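Local coordinates for putative DNA-binding protein (Bacteroides fragilis, PDB 3BS3), which probably binds DNA as a small, all-helical helix-turn-helix protein of the XRE (Cro/C1-type) family, at residues 16-21 with 62-67. Sequence-based numbering, arbitrary orientation.
Sequences KVVLAE and LNVDPR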
loop_
_atom_site.group_PDB
_atom_site.type_symbol
_atom_site.label_atom_id
_atom_site.label_comp_id
_atom_site.label_asym_id
_atom_site.label_seq_id
_atom_site.Cartn_x
_atom_site.Cartn_y
_atom_site.Cartn_z
ATOM N N LYS A 16 3.159 11.989 -6.839
ATOM C CA LYS A 16 3.713 13.283 -7.238
ATOM C C LYS A 16 3.230 13.683 -8.637
ATOM O O LYS A 16 2.868 14.842 -8.862
ATOM C CB LYS A 16 5.236 13.238 -7.190
ATOM C CG LYS A 16 5.910 14.615 -7.330
ATOM C CD LYS A 16 7.424 14.453 -7.389
ATOM C CE LYS A 16 7.850 13.739 -8.675
ATOM N NZ LYS A 16 7.910 14.640 -9.887
ATOM N N VAL A 17 3.214 12.724 -9.565
ATOM C CA VAL A 17 2.823 13.032 -10.944
ATOM C C VAL A 17 1.341 13.383 -10.980
ATOM O O VAL A 17 0.936 14.373 -11.611
ATOM C CB VAL A 17 3.117 11.853 -11.893
ATOM C CG1 VAL A 17 2.508 12.114 -13.280
ATOM C CG2 VAL A 17 4.637 11.670 -11.994
ATOM N N VAL A 18 0.535 12.577 -10.308
ATOM C CA VAL A 18 -0.919 12.802 -10.339
ATOM C C VAL A 18 -1.297 14.122 -9.645
ATOM O O VAL A 18 -2.176 14.837 -10.128
ATOM C CB VAL A 18 -1.719 11.596 -9.843
ATOM C CG1 VAL A 18 -3.234 11.926 -9.854
ATOM C CG2 VAL A 18 -1.410 10.358 -10.717
ATOM N N LEU A 19 -0.659 14.436 -8.510
ATOM C CA LEU A 19 -0.860 15.756 -7.894
ATOM C C LEU A 19 -0.650 16.891 -8.896
ATOM O O LEU A 19 -1.432 17.846 -8.975
ATOM C CB LEU A 19 0.078 15.961 -6.704
ATOM C CG LEU A 19 -0.412 15.311 -5.401
ATOM C CD1 LEU A 19 0.681 15.376 -4.348
ATOM C CD2 LEU A 19 -1.678 16.000 -4.851
ATOM N N ALA A 20 0.434 16.806 -9.642
ATOM C CA ALA A 20 0.768 17.858 -10.619
ATOM C C ALA A 20 -0.273 17.918 -11.745
ATOM O O ALA A 20 -0.709 19.015 -12.149
ATOM C CB ALA A 20 2.150 17.617 -11.174
ATOM N N GLU A 21 -0.673 16.748 -12.234
ATOM C CA GLU A 21 -1.651 16.664 -13.307
ATOM C C GLU A 21 -3.005 17.226 -12.862
ATOM O O GLU A 21 -3.712 17.850 -13.680
ATOM C CB GLU A 21 -1.782 15.214 -13.766
ATOM C CG GLU A 21 -0.569 14.788 -14.571
ATOM C CD GLU A 21 -0.632 13.342 -15.032
ATOM O OE1 GLU A 21 -1.471 12.571 -14.521
ATOM O OE2 GLU A 21 0.194 12.980 -15.882
ATOM N N LEU A 62 -8.219 12.876 -5.412
ATOM C CA LEU A 62 -7.708 13.349 -6.707
ATOM C C LEU A 62 -8.613 12.979 -7.880
ATOM O O LEU A 62 -8.296 13.309 -9.034
ATOM C CB LEU A 62 -6.278 12.848 -6.944
ATOM C CG LEU A 62 -5.274 13.361 -5.907
ATOM C CD1 LEU A 62 -3.913 12.733 -6.119
ATOM C CD2 LEU A 62 -5.161 14.899 -5.920
ATOM N N ASN A 63 -9.718 12.283 -7.587
ATOM C CA ASN A 63 -10.668 11.848 -8.619
ATOM C C ASN A 63 -10.044 10.950 -9.683
ATOM O O ASN A 63 -10.300 11.121 -10.900
ATOM C CB ASN A 63 -11.351 13.052 -9.294
ATOM C CG ASN A 63 -12.132 13.903 -8.306
ATOM O OD1 ASN A 63 -12.821 13.387 -7.427
ATOM N ND2 ASN A 63 -12.010 15.215 -8.439
ATOM N N VAL A 64 -9.221 9.998 -9.225
ATOM C CA VAL A 64 -8.637 9.003 -10.131
ATOM C C VAL A 64 -8.877 7.603 -9.579
ATOM O O VAL A 64 -9.187 7.444 -8.383
ATOM C CB VAL A 64 -7.109 9.208 -10.337
ATOM C CG1 VAL A 64 -6.814 10.586 -10.965
ATOM C CG2 VAL A 64 -6.332 9.051 -9.002
ATOM N N ASP A 65 -8.779 6.603 -10.461
ATOM C CA ASP A 65 -8.758 5.188 -10.059
ATOM C C ASP A 65 -7.507 4.954 -9.217
ATOM O O ASP A 65 -6.420 5.396 -9.601
ATOM C CB ASP A 65 -8.704 4.296 -11.309
ATOM C CG ASP A 65 -8.950 2.807 -11.011
ATOM O OD1 ASP A 65 -8.302 2.199 -10.122
ATOM O OD2 ASP A 65 -9.795 2.216 -11.719
ATOM N N PRO A 66 -7.631 4.272 -8.057
ATOM C CA PRO A 66 -6.380 4.081 -7.282
ATOM C C PRO A 66 -5.247 3.368 -8.035
ATOM O O PRO A 66 -4.070 3.573 -7.707
ATOM C CB PRO A 66 -6.812 3.252 -6.053
ATOM C CG PRO A 66 -8.243 2.957 -6.219
ATOM C CD PRO A 66 -8.820 3.731 -7.370
ATOM N N ARG A 67 -5.580 2.549 -9.031
ATOM C CA ARG A 67 -4.572 1.863 -9.852
ATOM C C ARG A 67 -3.605 2.867 -10.494
ATOM O O ARG A 67 -2.433 2.548 -10.759
ATOM C CB ARG A 67 -5.241 0.973 -10.928
ATOM C CG ARG A 67 -5.647 1.694 -12.207
ATOM C CD ARG A 67 -6.302 0.793 -13.261
ATOM N NE ARG A 67 -7.667 1.224 -13.581
ATOM C CZ ARG A 67 -7.992 2.397 -14.133
ATOM N NH1 ARG A 67 -9.265 2.684 -14.382
ATOM N NH2 ARG A 67 -7.058 3.291 -14.431
#
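In the hydrophobic core of a Cro/C1-type helix-turn-helix domain, Val18 and Leu19 of the first helix, 15-21, meet Leu62 and Val64, which stand where helix 52-62 gives way to a loop. The contact is wholly apolar, with no hydrogen bond between the two segments. Val18 makes two contacts through one methyl: its CG1 lies 3.9 Å from Leu62 CD1 and 4.0 Å from Val64 CG1. A chi1 of 178°, with CG1 anti to the backbone N, carries that methyl to both partners. Val64 meets it tip to tip, whereas the leucine side chain passes it at a slant. Leu19 starts out away from the 62-67 segment, yet its CD2 reaches back to 3.8 Å from Leu62 CD2; Leu62 CD1, besides touching Val18, lies more loosely 4.2 Å from Leu19 CD2. Leu62 and Val64 are separated by Asn63, whose positive phi (59°) belongs to a Schellman motif ending helix 52-62, and both flanking side chains point toward helix 15-21. Cro/C1-type domains generally have five helices, and this would be the packing of the first against the end of the fourth; here a 3-10 segment beginning at Pro66 follows. Around the contact, Trp28 of helix 26-33 touches Leu62, Cys44 of helix 37-44 touches Leu19, and Leu69 touches Val18. Farther along, in one of two modelled conformers, Asp65 forms an Asx turn, OD1 accepting from Arg67 N at 3.0 Å. Between them, Pro66 packs on Met11 of the second subunit.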